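Local coordinates for Slr1438 protein (PDB 3K25) that is of unproven function but probably binds carbohydrate and may act as an aldose 1-epimerase-like isomerase, at residues L116-D120 with A121-A125; L199-S203 with P204-L208. One frame throughout, in Å; residues are numbered along the deposited sequence.

Contacts 1 and 2 come in series along the chain and lie on opposite sides of its centre, with centres 36 Å apart and nearest atoms about 22 Å apart, so neither touches the other. Contact 1 lies in the connection that follows strand 110-117 and leads, through a short helical turn, to its antiparallel neighbour 130-139 in one eight-stranded sheet. Contact 2 is the loop entering strand 205-210, which belongs to a different antiparallel sheet and pairs with 183-186 and 239-245. Both belong to the aldose 1-epimerase-like part of this largely beta protein, consistent with the galactose mutarotase-like fold. They are separate local features that shape connections between strands.

Contact 1: L116-D120 with A121-A125; sequences LSHND and ATLEA
N119 caps the short helical turn that follows strand 110-117, its side-chain OD1 accepting the backbone N of T122 at 2.8 Å. The amide N approaches nearly in line with the side-chain carbonyl, at a C=O...N angle of 165°. The first torsion of N119 places CG between its own backbone N and carbonyl carbon (chi1 70°), and this folds the amide back over the start of the turn.

Main-chain bonds form the turn itself. The carbonyl O of N119 receives L123 N at 2.8 Å, and T122 N also makes a weak bond to it, so that this one N-H is shared between the side-chain and main-chain oxygens of N119. One residue on, E124 N binds D120 O weakly at 3.3 Å.

The apolar contacts lie on the H118 side of the turn. The methyl CG2 of T122 comes near CB of H118, though its exact placement is uncertain, while CD1 of L123 stands 4.1 Å from the same CB. T122 also touches F93 and F130, and H118 pairs through its backbone with F130 of strand 130-139.

With an alanine here in place of the asparagine, the side-chain acceptor is gone, and T122 N would probably be left with only its weak bond to the main-chain O. The chemistry is that of an N-cap: a neutral amide oxygen meets a first-turn N-H where the chain leaves the sheet.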
ATOM      1  N   LEU A 116       9.736  10.723  -4.315  1.00 25.95           N
ATOM      2  CA  LEU A 116      10.752   9.846  -3.759  1.00 23.88           C
ATOM      3  C   LEU A 116      11.780   9.578  -4.842  1.00 25.56           C
ATOM      4  O   LEU A 116      11.479   8.982  -5.883  1.00 25.98           O
ATOM      5  CB  LEU A 116      10.157   8.529  -3.288  1.00 19.70           C
ATOM      6  CG  LEU A 116      11.234   7.573  -2.761  1.00 18.70           C
ATOM      7  CD1 LEU A 116      12.188   8.315  -1.819  1.00 17.42           C
ATOM      8  CD2 LEU A 116      10.550   6.400  -2.060  1.00 15.70           C
ATOM      9  N   SER A 117      12.997  10.032  -4.585  1.00 31.15           N
ATOM     10  CA  SER A 117      14.090   9.879  -5.521  1.00 34.67           C
ATOM     11  C   SER A 117      15.137   8.910  -5.026  1.00 34.97           C
ATOM     12  O   SER A 117      15.378   8.770  -3.820  1.00 33.02           O
ATOM     13  CB  SER A 117      14.767  11.231  -5.769  1.00 35.21           C
ATOM     14  OG  SER A 117      15.955  11.074  -6.530  1.00 37.19           O
ATOM     15  N   HIS A 118      15.772   8.251  -5.978  1.00 24.15           N
ATOM     16  CA  HIS A 118      16.838   7.327  -5.656  1.00 24.89           C
ATOM     17  C   HIS A 118      17.989   8.131  -5.019  1.00 26.43           C
ATOM     18  O   HIS A 118      18.012   9.366  -5.085  1.00 26.47           O
ATOM     19  CB  HIS A 118      17.315   6.656  -6.948  1.00 27.27           C
ATOM     20  CG  HIS A 118      17.872   7.616  -7.956  1.00 31.61           C
ATOM     21  ND1 HIS A 118      19.170   8.079  -7.907  1.00 34.03           N
ATOM     22  CD2 HIS A 118      17.295   8.225  -9.019  1.00 31.80           C
ATOM     23  CE1 HIS A 118      19.368   8.931  -8.896  1.00 36.46           C
ATOM     24  NE2 HIS A 118      18.247   9.037  -9.586  1.00 35.94           N
ATOM     25  N   ASN A 119      18.915   7.420  -4.376  1.00 29.49           N
ATOM     26  CA  ASN A 119      20.101   8.026  -3.779  1.00 30.82           C
ATOM     27  C   ASN A 119      21.206   6.968  -3.611  1.00 31.88           C
ATOM     28  O   ASN A 119      21.004   5.799  -3.941  1.00 33.75           O
ATOM     29  CB  ASN A 119      19.770   8.719  -2.441  1.00 28.80           C
ATOM     30  CG  ASN A 119      19.438   7.749  -1.321  1.00 27.89           C
ATOM     31  OD1 ASN A 119      19.834   6.583  -1.333  1.00 29.44           O
ATOM     32  ND2 ASN A 119      18.729   8.248  -0.320  1.00 22.60           N
ATOM     33  N   ASP A 120      22.367   7.369  -3.104  1.00 32.35           N
ATOM     34  CA  ASP A 120      23.478   6.430  -2.943  1.00 35.48           C
ATOM     35  C   ASP A 120      23.122   5.183  -2.158  1.00 34.36           C
ATOM     36  O   ASP A 120      23.521   4.082  -2.526  1.00 38.19           O
ATOM     37  CB  ASP A 120      24.683   7.094  -2.272  1.00 37.30           C
ATOM     38  CG  ASP A 120      25.214   8.279  -3.054  1.00 42.32           C
ATOM     39  OD1 ASP A 120      25.155   8.269  -4.304  1.00 43.83           O
ATOM     40  OD2 ASP A 120      25.711   9.224  -2.405  1.00 43.48           O
ATOM     41  N   ALA A 121      22.381   5.357  -1.074  1.00 31.58           N
ATOM     42  CA  ALA A 121      21.991   4.227  -0.234  1.00 31.37           C
ATOM     43  C   ALA A 121      21.013   3.298  -0.956  1.00 30.70           C
ATOM     44  O   ALA A 121      21.002   2.080  -0.744  1.00 30.89           O
ATOM     45  CB  ALA A 121      21.359   4.737   1.067  1.00 25.20           C
ATOM     46  N   THR A 122      20.191   3.893  -1.807  1.00 33.99           N
ATOM     47  CA  THR A 122      19.189   3.161  -2.538  1.00 32.77           C
ATOM     48  C   THR A 122      19.809   2.401  -3.704  1.00 34.80           C
ATOM     49  O   THR A 122      19.416   1.277  -3.997  1.00 34.89           O
ATOM     50  CB  THR A 122      18.094   4.141  -3.018  1.00 32.20           C
ATOM     51  OG1 THR A 122      16.810   3.533  -2.847  1.00 31.90           O
ATOM     52  CG2 THR A 122      18.287   4.525  -4.468  1.00 34.09           C
ATOM     53  N   LEU A 123      20.802   3.016  -4.346  1.00 23.81           N
ATOM     54  CA  LEU A 123      21.489   2.427  -5.499  1.00 26.92           C
ATOM     55  C   LEU A 123      22.324   1.225  -5.082  1.00 31.23           C
ATOM     56  O   LEU A 123      22.671   0.367  -5.896  1.00 35.18           O
ATOM     57  CB  LEU A 123      22.387   3.484  -6.129  1.00 28.82           C
ATOM     58  CG  LEU A 123      22.080   4.070  -7.510  1.00 29.72           C
ATOM     59  CD1 LEU A 123      20.591   4.302  -7.709  1.00 25.12           C
ATOM     60  CD2 LEU A 123      22.885   5.386  -7.645  1.00 29.47           C
ATOM     61  N   GLU A 124      22.627   1.179  -3.793  1.00 50.92           N
ATOM     62  CA  GLU A 124      23.429   0.121  -3.212  1.00 52.93           C
ATOM     63  C   GLU A 124      22.622  -1.170  -3.033  1.00 52.14           C
ATOM     64  O   GLU A 124      23.187  -2.251  -2.891  1.00 57.49           O
ATOM     65  CB  GLU A 124      23.973   0.610  -1.869  1.00 53.69           C
ATOM     66  CG  GLU A 124      25.195  -0.119  -1.374  1.00 59.06           C
ATOM     67  CD  GLU A 124      25.870   0.608  -0.222  1.00 61.39           C
ATOM     68  OE1 GLU A 124      26.316   1.760  -0.423  1.00 60.03           O
ATOM     69  OE2 GLU A 124      25.955   0.029   0.885  1.00 63.36           O
ATOM     70  N   ALA A 125      21.297  -1.052  -3.051  1.00 31.99           N
ATOM     71  CA  ALA A 125      20.415  -2.208  -2.896  1.00 29.59           C
ATOM     72  C   ALA A 125      19.536  -2.414  -4.138  1.00 26.52           C
ATOM     73  O   ALA A 125      18.891  -3.460  -4.290  1.00 26.41           O
ATOM     74  CB  ALA A 125      19.527  -2.016  -1.664  1.00 24.85           C
TER

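Contact 2: L199-S203 with P204-L208; sequences LNLTS and PELDL
L206 points its side chain back at the loop that precedes its strand, and its two methyls divide the work of the contact. CD2 meets the leucines of the loop and the carbonyl O of N200, whereas CD1 rests against S203.

L199 comes to L206 tip to tip, its CD1 standing 3.7 Å from L206 CD2 and its CD2 3.8 Å from that same methyl. L201 arrives by another path. Its CB points away from the strand, yet the branch turns back, so that CD2 meets L206 CD2 at 3.5 Å with the two side chains at about a right angle. Further along the strand, L208 reaches toward L199, again end against end, with CD2 4.0 Å from L199 CD1.

At the other branch, L206 CD1 packs on CB of S203 at 3.4 Å. With chi1 at 164°, OG of S203 swings opposite its own N and lies on the side of the following residues, where E205 N gives it a weak bond of 3.5 Å in the manner of an ST turn. S203 also closes a type I beta turn begun at N200, its N bonding N200 O at 3.2 Å.

L206 and L208 pair through their backbones with T244 and L242 of strand 239-245, and L201 also touches K172 and I175. Cohesion between loop and strand is therefore mainly apolar, carried by methyls of L199 and L201 on L206, with L208 meeting L199, while polar bonding is concentrated in the turn and at its exit.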
ATOM      1  N   LEU A 199     -14.770 -16.652   2.685  1.00 70.33           N
ATOM      2  CA  LEU A 199     -13.693 -17.162   3.516  1.00 71.71           C
ATOM      3  C   LEU A 199     -13.901 -16.738   4.959  1.00 74.94           C
ATOM      4  O   LEU A 199     -14.585 -15.749   5.224  1.00 74.66           O
ATOM      5  CB  LEU A 199     -12.358 -16.609   3.015  1.00 64.78           C
ATOM      6  CG  LEU A 199     -11.179 -17.575   2.960  1.00 65.28           C
ATOM      7  CD1 LEU A 199      -9.936 -16.808   2.523  1.00 58.20           C
ATOM      8  CD2 LEU A 199     -10.970 -18.239   4.323  1.00 69.99           C
ATOM      9  N   ASN A 200     -13.308 -17.486   5.889  1.00 67.93           N
ATOM     10  CA  ASN A 200     -13.423 -17.166   7.309  1.00 71.60           C
ATOM     11  C   ASN A 200     -12.330 -16.180   7.708  1.00 65.76           C
ATOM     12  O   ASN A 200     -11.193 -16.576   7.993  1.00 65.48           O
ATOM     13  CB  ASN A 200     -13.311 -18.431   8.167  1.00 79.81           C
ATOM     14  CG  ASN A 200     -13.465 -18.141   9.653  1.00 85.44           C
ATOM     15  OD1 ASN A 200     -14.465 -17.565  10.085  1.00 87.42           O
ATOM     16  ND2 ASN A 200     -12.472 -18.536  10.441  1.00 86.77           N
ATOM     17  N   LEU A 201     -12.684 -14.897   7.721  1.00 70.42           N
ATOM     18  CA  LEU A 201     -11.751 -13.833   8.077  1.00 63.83           C
ATOM     19  C   LEU A 201     -11.571 -13.762   9.588  1.00 67.10           C
ATOM     20  O   LEU A 201     -10.870 -12.894  10.104  1.00 64.49           O
ATOM     21  CB  LEU A 201     -12.259 -12.496   7.533  1.00 58.42           C
ATOM     22  CG  LEU A 201     -12.392 -12.444   6.004  1.00 53.21           C
ATOM     23  CD1 LEU A 201     -13.161 -11.207   5.586  1.00 50.15           C
ATOM     24  CD2 LEU A 201     -11.010 -12.464   5.371  1.00 46.65           C
ATOM     25  N   THR A 202     -12.208 -14.691  10.289  1.00 52.08           N
ATOM     26  CA  THR A 202     -12.109 -14.764  11.738  1.00 56.19           C
ATOM     27  C   THR A 202     -10.953 -15.703  12.104  1.00 56.42           C
ATOM     28  O   THR A 202     -10.525 -15.764  13.258  1.00 58.95           O
ATOM     29  CB  THR A 202     -13.443 -15.284  12.361  1.00 64.97           C
ATOM     30  OG1 THR A 202     -14.475 -14.297  12.188  1.00 63.12           O
ATOM     31  CG2 THR A 202     -13.275 -15.574  13.844  1.00 71.91           C
ATOM     32  N   SER A 203     -10.444 -16.424  11.108  1.00 65.13           N
ATOM     33  CA  SER A 203      -9.333 -17.353  11.313  1.00 66.83           C
ATOM     34  C   SER A 203      -8.164 -16.660  12.007  1.00 63.78           C
ATOM     35  O   SER A 203      -8.036 -15.441  11.944  1.00 58.79           O
ATOM     36  CB  SER A 203      -8.861 -17.917   9.971  1.00 61.94           C
ATOM     37  OG  SER A 203      -7.577 -18.510  10.098  1.00 63.27           O
ATOM     38  N   PRO A 204      -7.291 -17.433  12.675  1.00 74.47           N
ATOM     39  CA  PRO A 204      -6.136 -16.865  13.376  1.00 71.96           C
ATOM     40  C   PRO A 204      -5.290 -15.954  12.494  1.00 64.46           C
ATOM     41  O   PRO A 204      -4.823 -14.905  12.941  1.00 60.90           O
ATOM     42  CB  PRO A 204      -5.374 -18.103  13.830  1.00 76.77           C
ATOM     43  CG  PRO A 204      -6.470 -19.072  14.096  1.00 82.12           C
ATOM     44  CD  PRO A 204      -7.353 -18.890  12.884  1.00 81.95           C
ATOM     45  N   GLU A 205      -5.093 -16.358  11.245  1.00 61.07           N
ATOM     46  CA  GLU A 205      -4.306 -15.566  10.310  1.00 53.45           C
ATOM     47  C   GLU A 205      -4.547 -15.979   8.864  1.00 48.24           C
ATOM     48  O   GLU A 205      -4.478 -17.156   8.521  1.00 52.10           O
ATOM     49  CB  GLU A 205      -2.818 -15.681  10.644  1.00 56.59           C
ATOM     50  CG  GLU A 205      -1.902 -15.034   9.617  1.00 65.29           C
ATOM     51  CD  GLU A 205      -0.448 -15.009  10.060  1.00 67.96           C
ATOM     52  OE1 GLU A 205       0.042 -16.038  10.566  1.00 70.44           O
ATOM     53  OE2 GLU A 205       0.212 -13.964   9.896  1.00 67.59           O
ATOM     54  N   LEU A 206      -4.839 -14.992   8.026  1.00 54.81           N
ATOM     55  CA  LEU A 206      -5.090 -15.207   6.609  1.00 48.53           C
ATOM     56  C   LEU A 206      -4.111 -14.354   5.793  1.00 38.68           C
ATOM     57  O   LEU A 206      -4.146 -13.121   5.851  1.00 35.91           O
ATOM     58  CB  LEU A 206      -6.536 -14.819   6.274  1.00 47.69           C
ATOM     59  CG  LEU A 206      -7.552 -15.913   5.914  1.00 50.91           C
ATOM     60  CD1 LEU A 206      -7.606 -16.960   7.005  1.00 57.89           C
ATOM     61  CD2 LEU A 206      -8.927 -15.291   5.702  1.00 51.10           C
ATOM     62  N   ASP A 207      -3.223 -15.002   5.050  1.00 47.89           N
ATOM     63  CA  ASP A 207      -2.247 -14.282   4.239  1.00 40.16           C
ATOM     64  C   ASP A 207      -2.349 -14.828   2.826  1.00 37.68           C
ATOM     65  O   ASP A 207      -1.485 -15.580   2.381  1.00 38.30           O
ATOM     66  CB  ASP A 207      -0.834 -14.502   4.792  1.00 41.39           C
ATOM     67  CG  ASP A 207       0.190 -13.549   4.191  1.00 37.45           C
ATOM     68  OD1 ASP A 207       0.445 -13.605   2.967  1.00 36.62           O
ATOM     69  OD2 ASP A 207       0.746 -12.731   4.947  1.00 38.74           O
ATOM     70  N   LEU A 208      -3.408 -14.437   2.126  1.00 46.56           N
ATOM     71  CA  LEU A 208      -3.662 -14.925   0.776  1.00 44.31           C
ATOM     72  C   LEU A 208      -3.222 -14.027  -0.388  1.00 39.98           C
ATOM     73  O   LEU A 208      -3.449 -12.811  -0.390  1.00 38.32           O
ATOM     74  CB  LEU A 208      -5.155 -15.246   0.628  1.00 44.87           C
ATOM     75  CG  LEU A 208      -5.880 -15.992   1.765  1.00 49.83           C
ATOM     76  CD1 LEU A 208      -4.935 -16.968   2.470  1.00 49.89           C
ATOM     77  CD2 LEU A 208      -6.414 -14.983   2.766  1.00 49.17           C
TER